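Local coordinates for separin (Saccharomyces cerevisiae, PDB 5U1T), which cleaves the Scc1 subunit of cohesin as a caspase-like cysteine protease, triggering chromosome segregation at the onset of anaphase, and is held inactive by securin beforehand, at residues L1075-P1080 / T1136-P1141; L1178-A1183 / H1367-E1372; K1185-I1190 / Q1227-N1232; S1236-V1241 / L1374-D1379. One frame throughout, in Å; residues are numbered along the deposited sequence.

Contact 2 lies between the others: its centre is about 8 Å from that of contact 3, 13 Å from contact 4 and 15 Å from contact 1. Contacts 2 and 3 share helix 1180-1198, and contacts 3 and 4 share helix 1209-1237. A hydrogen bond from Trp1237 NE1 to Leu1178 O joins contacts 2 and 4 directly. Contact 1 reaches contact 2 through Phe1139, stacked on Phe1180. Contact 1 lies on the mixed sheet that contains strand 1132-1139, and contacts 2 and 4 use the loop between its strands 1353-1362 and 1382-1385; contact 3 joins two helices packed beside that loop. They lie away from Cys1497, the active-site residue inferred by similarity.

Contact 1: L1075-P1080 / T1136-P1141; sequences LPRHMP and TIDFCP
The CA atoms of Arg1077 and Asp1138 are 10.3 Å apart, a wide interval between helix 1075-1088 and strand 1132-1139 that the long arginine side chain bridges. The Arg1077 chain bends at chi3 (-65°) and brings the edge of its guanidinium to the carboxylate, with NH1 3.2 Å from Asp1138 OD2. The two planes are 35° apart, and the N-H points well off the oxygen (126°), which makes the hydrogen bond within this salt bridge weak. Thr1136 lies two residues back on the same side of the strand, and its methyl CG2 comes obliquely to within 3.8 Å of Arg1077 NH2. Asp1138 OD1 is engaged separately, accepting Phe1139 N (2.9 Å) through its anti lone pair, which leaves OD2 for the arginine. Arg1077 NE pairs with Asp1074, its stronger polar partner, and Tyr1388 adds a cation-pi contact. Two carboxylates thus share one guanidinium, which probably fixes its orientation, and the bond to the strand is the weaker of the two.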
loop_
_atom_site.group_PDB
_atom_site.type_symbol
_atom_site.label_atom_id
_atom_site.label_comp_id
_atom_site.label_asym_id
_atom_site.label_seq_id
_atom_site.Cartn_x
_atom_site.Cartn_y
_atom_site.Cartn_z
ATOM N N LEU A 1075 -31.253 16.770 16.047
ATOM C CA LEU A 1075 -30.247 15.758 15.731
ATOM C C LEU A 1075 -28.944 16.351 15.182
ATOM O O LEU A 1075 -27.888 16.153 15.776
ATOM C CB LEU A 1075 -30.807 14.735 14.741
ATOM C CG LEU A 1075 -31.029 13.335 15.298
ATOM C CD1 LEU A 1075 -30.975 12.312 14.171
ATOM C CD2 LEU A 1075 -30.022 12.997 16.390
ATOM N N PRO A 1076 -29.006 17.117 14.075
ATOM C CA PRO A 1076 -27.732 17.605 13.541
ATOM C C PRO A 1076 -27.066 18.647 14.427
ATOM O O PRO A 1076 -25.942 19.028 14.140
ATOM C CB PRO A 1076 -28.127 18.245 12.214
ATOM C CG PRO A 1076 -29.578 17.919 12.025
ATOM C CD PRO A 1076 -30.135 17.730 13.365
ATOM N N ARG A 1077 -27.763 19.147 15.439
ATOM C CA ARG A 1077 -27.139 20.056 16.390
ATOM C C ARG A 1077 -26.371 19.259 17.446
ATOM O O ARG A 1077 -25.311 19.668 17.907
ATOM C CB ARG A 1077 -28.191 20.956 17.056
ATOM C CG ARG A 1077 -28.720 22.061 16.153
ATOM C CD ARG A 1077 -29.560 23.060 16.910
ATOM N NE ARG A 1077 -30.793 22.492 17.450
ATOM C CZ ARG A 1077 -32.017 22.850 17.058
ATOM N NH1 ARG A 1077 -32.170 23.764 16.102
ATOM N NH2 ARG A 1077 -33.086 22.292 17.617
ATOM N N HIS A 1078 -26.925 18.103 17.792
ATOM C CA HIS A 1078 -26.444 17.259 18.862
ATOM C C HIS A 1078 -25.302 16.303 18.427
ATOM O O HIS A 1078 -24.295 16.166 19.133
ATOM C CB HIS A 1078 -27.635 16.471 19.413
ATOM C CG HIS A 1078 -27.264 15.397 20.384
ATOM N ND1 HIS A 1078 -26.753 15.670 21.633
ATOM C CD2 HIS A 1078 -27.345 14.049 20.292
ATOM C CE1 HIS A 1078 -26.525 14.532 22.268
ATOM N NE2 HIS A 1078 -26.883 13.535 21.479
ATOM N N MET A 1079 -25.474 15.653 17.271
ATOM C CA MET A 1079 -24.554 14.635 16.772
ATOM C C MET A 1079 -23.088 15.093 16.666
ATOM O O MET A 1079 -22.203 14.358 17.049
ATOM C CB MET A 1079 -25.028 14.120 15.414
ATOM C CG MET A 1079 -26.284 13.277 15.460
ATOM S SD MET A 1079 -26.286 12.006 16.745
ATOM C CE MET A 1079 -25.683 10.547 15.889
ATOM N N PRO A 1080 -22.818 16.301 16.151
ATOM C CA PRO A 1080 -21.401 16.669 16.160
ATOM C C PRO A 1080 -20.823 16.810 17.565
ATOM O O PRO A 1080 -19.675 16.456 17.776
ATOM C CB PRO A 1080 -21.383 18.024 15.455
ATOM C CG PRO A 1080 -22.674 18.114 14.738
ATOM C CD PRO A 1080 -23.647 17.340 15.523
ATOM N N THR A 1136 -35.452 28.424 18.987
ATOM C CA THR A 1136 -34.337 28.086 18.108
ATOM C C THR A 1136 -34.222 29.155 17.018
ATOM O O THR A 1136 -35.219 29.782 16.625
ATOM C CB THR A 1136 -34.482 26.668 17.494
ATOM O OG1 THR A 1136 -35.656 26.609 16.686
ATOM C CG2 THR A 1136 -34.643 25.631 18.588
ATOM N N ILE A 1137 -32.986 29.403 16.603
ATOM C CA ILE A 1137 -32.653 30.321 15.519
ATOM C C ILE A 1137 -31.726 29.567 14.563
ATOM O O ILE A 1137 -30.602 29.149 14.916
ATOM C CB ILE A 1137 -31.968 31.617 16.014
ATOM C CG1 ILE A 1137 -32.782 32.270 17.126
ATOM C CG2 ILE A 1137 -31.722 32.586 14.863
ATOM C CD1 ILE A 1137 -32.226 33.596 17.578
ATOM N N ASP A 1138 -32.210 29.363 13.352
ATOM C CA ASP A 1138 -31.525 28.477 12.437
ATOM C C ASP A 1138 -31.589 29.072 11.051
ATOM O O ASP A 1138 -32.322 30.034 10.804
ATOM C CB ASP A 1138 -32.144 27.078 12.471
ATOM C CG ASP A 1138 -31.103 25.984 12.452
ATOM O OD1 ASP A 1138 -30.154 26.064 11.612
ATOM O OD2 ASP A 1138 -31.219 25.050 13.297
ATOM N N PHE A 1139 -30.795 28.515 10.152
ATOM C CA PHE A 1139 -30.784 29.019 8.800
ATOM C C PHE A 1139 -31.054 27.878 7.850
ATOM O O PHE A 1139 -30.542 26.773 8.046
ATOM C CB PHE A 1139 -29.461 29.689 8.506
ATOM C CG PHE A 1139 -29.284 30.055 7.076
ATOM C CD1 PHE A 1139 -30.143 30.952 6.467
ATOM C CD2 PHE A 1139 -28.241 29.516 6.339
ATOM C CE1 PHE A 1139 -29.967 31.304 5.150
ATOM C CE2 PHE A 1139 -28.061 29.867 5.021
ATOM C CZ PHE A 1139 -28.922 30.760 4.427
ATOM N N CYS A 1140 -31.889 28.129 6.846
ATOM C CA CYS A 1140 -32.242 27.090 5.888
ATOM C C CYS A 1140 -31.329 27.166 4.680
ATOM O O CYS A 1140 -31.393 28.116 3.891
ATOM C CB CYS A 1140 -33.701 27.201 5.456
ATOM S SG CYS A 1140 -34.260 25.851 4.382
ATOM N N PRO A 1141 -30.452 26.161 4.554
ATOM C CA PRO A 1141 -29.460 26.081 3.473
ATOM C C PRO A 1141 -30.153 26.033 2.096
ATOM O O PRO A 1141 -29.824 26.797 1.172
ATOM C CB PRO A 1141 -28.711 24.771 3.780
ATOM C CG PRO A 1141 -29.688 23.940 4.603
ATOM C CD PRO A 1141 -30.478 24.950 5.402
#

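Contact 2: L1178-A1183 / H1367-E1372; sequences LSFPEA and HLFPWE
Phe1369 makes the whole of the close contact with Phe1180 and Ala1183, and the loop leading to it is anchored first by His1367, whose ND1 hydrogen-bonds to Tyr1588. Leu1368 follows, packing its branched end on Leu1187 of the neighbouring helix. At Phe1369 the ring comes forward to the start of that helix: CZ lies 3.6 Å from Ala1183 CB, and CE2 is 3.7 Å from CE1 of Phe1180. Alanine suits the first position because a lone methyl lets the flat ring come close to the helix backbone. The two phenyl rings meet obliquely, centroids 5.5 Å apart and planes at 52°. Phe1180 reaches across because its CG is anti to the backbone N (chi1 -171°). The helix that presents both residues begins with a capping box: Ser1179 OG accepts Glu1182 N at 3.2 Å, while Glu1182 OE1 returns the favour to Ser1179 N at 3.2 Å, serving amides that the first turn leaves without helical acceptors. Pro1370 next centres an inverse gamma turn, closed by a weak bond from Trp1371 N to Phe1369 O. After this turn the Trp1371 indole lies against Phe1369, whose CB sits over the rim of one ring face. Glu1372 ends the segment in a salt bridge with Arg1384, which also binds the carbonyl oxygens of His1367 and Phe1369.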
loop_
_atom_site.group_PDB
_atom_site.type_symbol
_atom_site.label_atom_id
_atom_site.label_comp_id
_atom_site.label_asym_id
_atom_site.label_seq_id
_atom_site.Cartn_x
_atom_site.Cartn_y
_atom_site.Cartn_z
ATOM N N LEU A 1178 -31.291 42.544 2.984
ATOM C CA LEU A 1178 -30.203 41.612 2.743
ATOM C C LEU A 1178 -30.515 40.190 3.149
ATOM O O LEU A 1178 -31.385 39.926 3.969
ATOM C CB LEU A 1178 -28.928 42.065 3.466
ATOM C CG LEU A 1178 -28.921 42.687 4.867
ATOM C CD1 LEU A 1178 -29.495 41.787 5.953
ATOM C CD2 LEU A 1178 -27.494 43.033 5.184
ATOM N N SER A 1179 -29.761 39.278 2.566
ATOM C CA SER A 1179 -29.901 37.868 2.845
ATOM C C SER A 1179 -29.036 37.448 4.018
ATOM O O SER A 1179 -28.104 38.156 4.411
ATOM C CB SER A 1179 -29.510 37.055 1.620
ATOM O OG SER A 1179 -28.136 37.244 1.333
ATOM N N PHE A 1180 -29.334 36.274 4.560
ATOM C CA PHE A 1180 -28.514 35.719 5.611
ATOM C C PHE A 1180 -27.046 35.593 5.190
ATOM O O PHE A 1180 -26.155 35.882 5.995
ATOM C CB PHE A 1180 -29.045 34.363 6.060
ATOM C CG PHE A 1180 -28.373 33.835 7.300
ATOM C CD1 PHE A 1180 -28.802 34.234 8.562
ATOM C CD2 PHE A 1180 -27.305 32.950 7.210
ATOM C CE1 PHE A 1180 -28.185 33.751 9.710
ATOM C CE2 PHE A 1180 -26.687 32.463 8.348
ATOM C CZ PHE A 1180 -27.124 32.867 9.604
ATOM N N PRO A 1181 -26.777 35.155 3.940
ATOM C CA PRO A 1181 -25.343 35.075 3.622
ATOM C C PRO A 1181 -24.694 36.436 3.434
ATOM O O PRO A 1181 -23.494 36.525 3.665
ATOM C CB PRO A 1181 -25.312 34.266 2.314
ATOM C CG PRO A 1181 -26.591 33.493 2.327
ATOM C CD PRO A 1181 -27.587 34.429 2.939
ATOM N N GLU A 1182 -25.454 37.459 3.049
ATOM C CA GLU A 1182 -24.907 38.809 2.938
ATOM C C GLU A 1182 -24.667 39.479 4.283
ATOM O O GLU A 1182 -23.645 40.144 4.484
ATOM C CB GLU A 1182 -25.822 39.677 2.113
ATOM C CG GLU A 1182 -25.754 39.301 0.687
ATOM C CD GLU A 1182 -26.721 40.083 -0.162
ATOM O OE1 GLU A 1182 -27.821 40.461 0.362
ATOM O OE2 GLU A 1182 -26.361 40.320 -1.352
ATOM N N ALA A 1183 -25.614 39.312 5.195
ATOM C CA ALA A 1183 -25.431 39.777 6.558
ATOM C C ALA A 1183 -24.204 39.115 7.179
ATOM O O ALA A 1183 -23.423 39.764 7.884
ATOM C CB ALA A 1183 -26.671 39.490 7.385
ATOM N N HIS A 1367 -24.419 31.406 15.323
ATOM C CA HIS A 1367 -23.700 31.803 16.521
ATOM C C HIS A 1367 -23.043 33.187 16.472
ATOM O O HIS A 1367 -23.086 33.931 17.455
ATOM C CB HIS A 1367 -22.634 30.781 16.829
ATOM C CG HIS A 1367 -21.555 31.303 17.716
ATOM N ND1 HIS A 1367 -21.600 31.183 19.087
ATOM C CD2 HIS A 1367 -20.406 31.961 17.432
ATOM C CE1 HIS A 1367 -20.517 31.731 19.609
ATOM N NE2 HIS A 1367 -19.778 32.212 18.627
ATOM N N LEU A 1368 -22.423 33.529 15.348
ATOM C CA LEU A 1368 -21.670 34.779 15.254
ATOM C C LEU A 1368 -22.514 36.018 15.468
ATOM O O LEU A 1368 -22.003 37.021 15.949
ATOM C CB LEU A 1368 -20.957 34.902 13.903
ATOM C CG LEU A 1368 -21.755 35.022 12.593
ATOM C CD1 LEU A 1368 -20.893 35.628 11.468
ATOM C CD2 LEU A 1368 -22.327 33.668 12.165
ATOM N N PHE A 1369 -23.793 35.978 15.104
ATOM C CA PHE A 1369 -24.645 37.164 15.249
ATOM C C PHE A 1369 -24.927 37.462 16.719
ATOM O O PHE A 1369 -25.283 36.575 17.487
ATOM C CB PHE A 1369 -25.965 37.000 14.482
ATOM C CG PHE A 1369 -25.828 37.169 12.998
ATOM C CD1 PHE A 1369 -25.748 38.435 12.430
ATOM C CD2 PHE A 1369 -25.772 36.051 12.154
ATOM C CE1 PHE A 1369 -25.617 38.596 11.038
ATOM C CE2 PHE A 1369 -25.635 36.202 10.759
ATOM C CZ PHE A 1369 -25.560 37.480 10.207
ATOM N N PRO A 1370 -24.756 38.724 17.112
ATOM C CA PRO A 1370 -25.075 39.149 18.477
ATOM C C PRO A 1370 -26.580 39.345 18.648
ATOM O O PRO A 1370 -27.039 40.473 18.816
ATOM C CB PRO A 1370 -24.320 40.469 18.612
ATOM C CG PRO A 1370 -24.288 41.011 17.216
ATOM C CD PRO A 1370 -24.214 39.823 16.296
ATOM N N TRP A 1371 -27.332 38.247 18.600
ATOM C CA TRP A 1371 -28.787 38.298 18.634
ATOM C C TRP A 1371 -29.296 39.098 19.825
ATOM O O TRP A 1371 -30.229 39.897 19.704
ATOM C CB TRP A 1371 -29.382 36.887 18.671
ATOM C CG TRP A 1371 -29.062 36.082 17.465
ATOM C CD1 TRP A 1371 -28.219 35.013 17.400
ATOM C CD2 TRP A 1371 -29.555 36.285 16.137
ATOM N NE1 TRP A 1371 -28.165 34.541 16.127
ATOM C CE2 TRP A 1371 -28.972 35.300 15.327
ATOM C CE3 TRP A 1371 -30.446 37.198 15.554
ATOM C CZ2 TRP A 1371 -29.245 35.197 13.959
ATOM C CZ3 TRP A 1371 -30.715 37.094 14.187
ATOM C CH2 TRP A 1371 -30.113 36.106 13.414
ATOM N N GLU A 1372 -28.650 38.888 20.965
ATOM C CA GLU A 1372 -29.099 39.449 22.224
ATOM C C GLU A 1372 -29.091 40.973 22.210
ATOM O O GLU A 1372 -29.629 41.599 23.103
ATOM C CB GLU A 1372 -28.239 38.918 23.378
ATOM C CG GLU A 1372 -28.298 37.391 23.551
ATOM C CD GLU A 1372 -27.243 36.627 22.721
ATOM O OE1 GLU A 1372 -26.667 37.212 21.778
ATOM O OE2 GLU A 1372 -26.986 35.440 23.025
#

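Contact 3: K1185-I1190 / Q1227-N1232; sequences KKLLSI and QQLLNN
Leu1229 points toward helix 1180-1198, and its CD2 fills the tight part of the contact, 3.6 Å from Leu1187 CB and 3.7 Å from Leu1187 N. The methyl therefore rests against the backbone of helix 1180-1198 itself, with the two leucine side chains crossing at about a right angle. CG of Leu1229 is anti to its N (chi1 175°), which carries the branch forward and spreads its methyls over two neighbouring residues. Helices 1180-1198 and 1209-1237 form a nearly antiparallel pair here, the axes of the two short segments running at 162° to each other and 10.6 Å apart. Leucine suits position 1229 because its branched end crosses most of this gap and rests on the backbone of the other helix. Ile1190, one turn further on, is less close, its CD1 4.3 Å from Leu1229 CD2. The solvent side belongs to Lys1186. Its aliphatic stem lies alongside Leu1229, with CD 4.1 Å from CD1, before the chain bends at chi4 (41°) and the ammonium leads away from the partner helix.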
loop_
_atom_site.group_PDB
_atom_site.type_symbol
_atom_site.label_atom_id
_atom_site.label_comp_id
_atom_site.label_asym_id
_atom_site.label_seq_id
_atom_site.Cartn_x
_atom_site.Cartn_y
_atom_site.Cartn_z
ATOM N N LYS A 1185 -21.553 37.981 5.559
ATOM C CA LYS A 1185 -20.415 38.668 4.965
ATOM C C LYS A 1185 -20.132 40.035 5.571
ATOM O O LYS A 1185 -19.007 40.312 5.960
ATOM C CB LYS A 1185 -20.614 38.841 3.468
ATOM C CG LYS A 1185 -19.831 37.872 2.638
ATOM C CD LYS A 1185 -19.553 38.454 1.261
ATOM C CE LYS A 1185 -18.689 39.710 1.349
ATOM N NZ LYS A 1185 -18.157 40.130 -0.004
ATOM N N LYS A 1186 -21.138 40.895 5.622
ATOM C CA LYS A 1186 -20.947 42.267 6.083
ATOM C C LYS A 1186 -20.381 42.308 7.505
ATOM O O LYS A 1186 -19.503 43.128 7.823
ATOM C CB LYS A 1186 -22.261 43.031 6.014
ATOM C CG LYS A 1186 -22.548 43.713 4.686
ATOM C CD LYS A 1186 -23.942 44.366 4.720
ATOM C CE LYS A 1186 -24.169 45.326 3.553
ATOM N NZ LYS A 1186 -23.611 44.782 2.269
ATOM N N LEU A 1187 -20.883 41.396 8.336
ATOM C CA LEU A 1187 -20.498 41.278 9.737
ATOM C C LEU A 1187 -19.070 40.780 9.927
ATOM O O LEU A 1187 -18.295 41.358 10.701
ATOM C CB LEU A 1187 -21.461 40.336 10.461
ATOM C CG LEU A 1187 -21.170 40.081 11.933
ATOM C CD1 LEU A 1187 -21.439 41.328 12.753
ATOM C CD2 LEU A 1187 -21.978 38.913 12.427
ATOM N N LEU A 1188 -18.747 39.685 9.242
ATOM C CA LEU A 1188 -17.415 39.100 9.268
ATOM C C LEU A 1188 -16.377 40.131 8.839
ATOM O O LEU A 1188 -15.310 40.251 9.449
ATOM C CB LEU A 1188 -17.347 37.865 8.367
ATOM C CG LEU A 1188 -17.864 36.557 8.970
ATOM C CD1 LEU A 1188 -17.802 35.424 7.963
ATOM C CD2 LEU A 1188 -17.097 36.204 10.224
ATOM N N SER A 1189 -16.703 40.888 7.801
ATOM C CA SER A 1189 -15.844 41.968 7.370
ATOM C C SER A 1189 -15.607 42.970 8.518
ATOM O O SER A 1189 -14.461 43.300 8.815
ATOM C CB SER A 1189 -16.442 42.662 6.151
ATOM O OG SER A 1189 -15.990 44.005 6.072
ATOM N N ILE A 1190 -16.690 43.423 9.160
ATOM C CA ILE A 1190 -16.621 44.308 10.322
ATOM C C ILE A 1190 -15.814 43.699 11.459
ATOM O O ILE A 1190 -14.892 44.330 11.979
ATOM C CB ILE A 1190 -18.029 44.653 10.866
ATOM C CG1 ILE A 1190 -18.809 45.526 9.869
ATOM C CG2 ILE A 1190 -17.925 45.345 12.217
ATOM C CD1 ILE A 1190 -20.301 45.563 10.118
ATOM N N GLN A 1227 -23.823 48.539 14.235
ATOM C CA GLN A 1227 -25.130 49.000 14.673
ATOM C C GLN A 1227 -26.124 49.071 13.511
ATOM O O GLN A 1227 -27.283 48.688 13.649
ATOM C CB GLN A 1227 -25.022 50.374 15.324
ATOM C CG GLN A 1227 -26.380 51.038 15.554
ATOM C CD GLN A 1227 -26.273 52.399 16.200
ATOM O OE1 GLN A 1227 -25.513 53.263 15.748
ATOM N NE2 GLN A 1227 -27.035 52.603 17.276
ATOM N N GLN A 1228 -25.658 49.562 12.369
ATOM C CA GLN A 1228 -26.507 49.699 11.205
ATOM C C GLN A 1228 -26.935 48.335 10.687
ATOM O O GLN A 1228 -28.091 48.145 10.335
ATOM C CB GLN A 1228 -25.797 50.495 10.118
ATOM C CG GLN A 1228 -26.085 51.983 10.177
ATOM C CD GLN A 1228 -25.037 52.808 9.442
ATOM O OE1 GLN A 1228 -24.087 52.260 8.856
ATOM N NE2 GLN A 1228 -25.187 54.133 9.484
ATOM N N LEU A 1229 -26.012 47.384 10.657
ATOM C CA LEU A 1229 -26.319 46.048 10.165
ATOM C C LEU A 1229 -27.388 45.378 11.025
ATOM O O LEU A 1229 -28.312 44.749 10.512
ATOM C CB LEU A 1229 -25.050 45.192 10.128
ATOM C CG LEU A 1229 -25.169 43.716 9.747
ATOM C CD1 LEU A 1229 -25.716 43.560 8.333
ATOM C CD2 LEU A 1229 -23.821 43.039 9.875
ATOM N N LEU A 1230 -27.261 45.520 12.337
ATOM C CA LEU A 1230 -28.233 44.939 13.258
ATOM C C LEU A 1230 -29.584 45.637 13.121
ATOM O O LEU A 1230 -30.654 45.019 13.233
ATOM C CB LEU A 1230 -27.730 45.036 14.692
ATOM C CG LEU A 1230 -26.455 44.286 15.051
ATOM C CD1 LEU A 1230 -26.049 44.685 16.461
ATOM C CD2 LEU A 1230 -26.707 42.799 14.967
ATOM N N ASN A 1231 -29.527 46.935 12.870
ATOM C CA ASN A 1231 -30.735 47.663 12.574
ATOM C C ASN A 1231 -31.435 47.114 11.342
ATOM O O ASN A 1231 -32.631 46.823 11.400
ATOM C CB ASN A 1231 -30.432 49.134 12.400
ATOM C CG ASN A 1231 -31.002 49.943 13.511
ATOM O OD1 ASN A 1231 -30.419 50.009 14.608
ATOM N ND2 ASN A 1231 -32.184 50.545 13.264
ATOM N N ASN A 1232 -30.690 46.950 10.248
ATOM C CA ASN A 1232 -31.234 46.379 9.013
ATOM C C ASN A 1232 -31.902 45.050 9.273
ATOM O O ASN A 1232 -32.992 44.783 8.783
ATOM C CB ASN A 1232 -30.154 46.167 7.947
ATOM C CG ASN A 1232 -29.499 47.466 7.482
ATOM O OD1 ASN A 1232 -30.011 48.578 7.708
ATOM N ND2 ASN A 1232 -28.345 47.324 6.808
#

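Contact 4: S1236-V1241 / L1374-D1379; sequences SWFNGV and LSFLKD
Phe1238 receives the edge of Phe1376 on one ring face, on the segment that follows the body of helix 1209-1237. Ahead of it, Ser1236 directs its hydroxyl to Asn1232 O in a weak bond, and Trp1237 packs on Phe1180 and Ala1183 of helix 1180-1198. At Phe1238 the chain faces the 1374-1379 loop. CZ of Phe1376 stands over the centre of the Phe1238 ring, 4.0 Å from both CG and CD1, with the centroids 5.1 Å apart and the planes at 65°. Phe1376 reaches this position with CG set between its own N and carbonyl carbon (chi1 59°). Leu1374 adds a methyl obliquely to the same ring, its CD1 4.1 Å from Phe1238 CE1, so branched and flat apolar groups both pack on one phenyl. Asn1239 and Gly1240 then reverse the chain, and Val1241 N bonds back to Phe1238 O at 3.0 Å. Gly1240 has a positive phi (97°), where a side chain would press on the preceding carbonyl. Val1241 packs on strand 1157-1163. The contact thus pairs a type II beta turn with a T-shaped phenylalanine pair that ties the turn to the loop before strand 1382-1385.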
loop_
_atom_site.group_PDB
_atom_site.type_symbol
_atom_site.label_atom_id
_atom_site.label_comp_id
_atom_site.label_asym_id
_atom_site.label_seq_id
_atom_site.Cartn_x
_atom_site.Cartn_y
_atom_site.Cartn_z
ATOM N N SER A 1236 -35.968 44.110 8.855
ATOM C CA SER A 1236 -36.182 43.365 7.624
ATOM C C SER A 1236 -36.632 41.958 7.911
ATOM O O SER A 1236 -37.662 41.495 7.409
ATOM C CB SER A 1236 -34.916 43.307 6.781
ATOM O OG SER A 1236 -34.704 44.529 6.112
ATOM N N TRP A 1237 -35.823 41.289 8.695
ATOM C CA TRP A 1237 -36.019 39.907 8.979
ATOM C C TRP A 1237 -37.200 39.519 9.817
ATOM O O TRP A 1237 -37.690 38.428 9.668
ATOM C CB TRP A 1237 -34.740 39.357 9.564
ATOM C CG TRP A 1237 -33.632 39.434 8.621
ATOM C CD1 TRP A 1237 -33.644 40.044 7.444
ATOM C CD2 TRP A 1237 -32.346 38.858 8.765
ATOM N NE1 TRP A 1237 -32.444 39.906 6.826
ATOM C CE2 TRP A 1237 -31.629 39.168 7.627
ATOM C CE3 TRP A 1237 -31.732 38.107 9.753
ATOM C CZ2 TRP A 1237 -30.334 38.764 7.448
ATOM C CZ3 TRP A 1237 -30.459 37.709 9.570
ATOM C CH2 TRP A 1237 -29.769 38.035 8.437
ATOM N N PHE A 1238 -37.669 40.387 10.693
ATOM C CA PHE A 1238 -38.792 40.018 11.538
ATOM C C PHE A 1238 -39.996 40.904 11.370
ATOM O O PHE A 1238 -40.710 41.166 12.317
ATOM C CB PHE A 1238 -38.363 40.023 12.985
ATOM C CG PHE A 1238 -37.058 39.376 13.210
ATOM C CD1 PHE A 1238 -35.907 40.027 12.917
ATOM C CD2 PHE A 1238 -36.992 38.108 13.704
ATOM C CE1 PHE A 1238 -34.703 39.425 13.116
ATOM C CE2 PHE A 1238 -35.789 37.502 13.912
ATOM C CZ PHE A 1238 -34.644 38.164 13.617
ATOM N N ASN A 1239 -40.235 41.350 10.153
ATOM C CA ASN A 1239 -41.338 42.239 9.925
ATOM C C ASN A 1239 -42.629 41.556 10.272
ATOM O O ASN A 1239 -43.067 40.642 9.606
ATOM C CB ASN A 1239 -41.329 42.792 8.507
ATOM C CG ASN A 1239 -41.105 41.730 7.482
ATOM O OD1 ASN A 1239 -40.791 40.590 7.815
ATOM N ND2 ASN A 1239 -41.264 42.089 6.224
ATOM N N GLY A 1240 -43.206 41.990 11.375
ATOM C CA GLY A 1240 -44.465 41.462 11.820
ATOM C C GLY A 1240 -44.407 40.378 12.851
ATOM O O GLY A 1240 -45.428 40.014 13.391
ATOM N N VAL A 1241 -43.227 39.866 13.152
ATOM C CA VAL A 1241 -43.145 38.774 14.100
ATOM C C VAL A 1241 -42.149 38.920 15.224
ATOM O O VAL A 1241 -41.685 37.935 15.753
ATOM C CB VAL A 1241 -42.889 37.452 13.383
ATOM C CG1 VAL A 1241 -44.130 37.001 12.662
ATOM C CG2 VAL A 1241 -41.756 37.605 12.400
ATOM N N LEU A 1374 -30.304 42.820 19.527
ATOM C CA LEU A 1374 -31.497 43.304 18.827
ATOM C C LEU A 1374 -32.447 43.987 19.831
ATOM O O LEU A 1374 -32.557 43.555 20.986
ATOM C CB LEU A 1374 -32.196 42.155 18.095
ATOM C CG LEU A 1374 -31.345 41.559 16.972
ATOM C CD1 LEU A 1374 -32.105 40.516 16.161
ATOM C CD2 LEU A 1374 -30.814 42.658 16.080
ATOM N N SER A 1375 -33.117 45.053 19.399
ATOM C CA SER A 1375 -33.883 45.887 20.335
ATOM C C SER A 1375 -34.979 45.115 21.089
ATOM O O SER A 1375 -35.279 45.435 22.244
ATOM C CB SER A 1375 -34.503 47.076 19.608
ATOM O OG SER A 1375 -35.471 46.638 18.674
ATOM N N PHE A 1376 -35.543 44.090 20.453
ATOM C CA PHE A 1376 -36.535 43.260 21.116
ATOM C C PHE A 1376 -35.928 42.113 21.929
ATOM O O PHE A 1376 -36.653 41.326 22.513
ATOM C CB PHE A 1376 -37.536 42.709 20.095
ATOM C CG PHE A 1376 -36.922 41.876 18.986
ATOM C CD1 PHE A 1376 -36.763 40.505 19.133
ATOM C CD2 PHE A 1376 -36.561 42.459 17.775
ATOM C CE1 PHE A 1376 -36.208 39.723 18.093
ATOM C CE2 PHE A 1376 -36.007 41.689 16.735
ATOM C CZ PHE A 1376 -35.838 40.325 16.893
ATOM N N LEU A 1377 -34.602 42.020 21.977
ATOM C CA LEU A 1377 -33.953 41.006 22.817
ATOM C C LEU A 1377 -33.123 41.623 23.942
ATOM O O LEU A 1377 -32.978 41.015 24.993
ATOM C CB LEU A 1377 -33.067 40.081 21.974
ATOM C CG LEU A 1377 -33.825 39.165 21.011
ATOM C CD1 LEU A 1377 -32.908 38.144 20.361
ATOM C CD2 LEU A 1377 -35.000 38.486 21.718
ATOM N N LYS A 1378 -32.630 42.843 23.726
ATOM C CA LYS A 1378 -31.606 43.440 24.582
ATOM C C LYS A 1378 -31.998 43.633 26.052
ATOM O O LYS A 1378 -31.126 43.757 26.917
ATOM C CB LYS A 1378 -31.146 44.775 23.982
ATOM C CG LYS A 1378 -32.022 45.952 24.239
ATOM C CD LYS A 1378 -31.686 47.048 23.239
ATOM C CE LYS A 1378 -32.578 48.294 23.444
ATOM N NZ LYS A 1378 -32.697 49.184 22.215
ATOM N N ASP A 1379 -33.289 43.623 26.354
ATOM C CA ASP A 1379 -33.717 43.779 27.739
ATOM C C ASP A 1379 -34.175 42.459 28.368
ATOM O O ASP A 1379 -34.683 42.448 29.480
ATOM C CB ASP A 1379 -34.834 44.828 27.831
ATOM C CG ASP A 1379 -34.358 46.227 27.434
ATOM O OD1 ASP A 1379 -33.228 46.611 27.818
ATOM O OD2 ASP A 1379 -35.109 46.947 26.740
#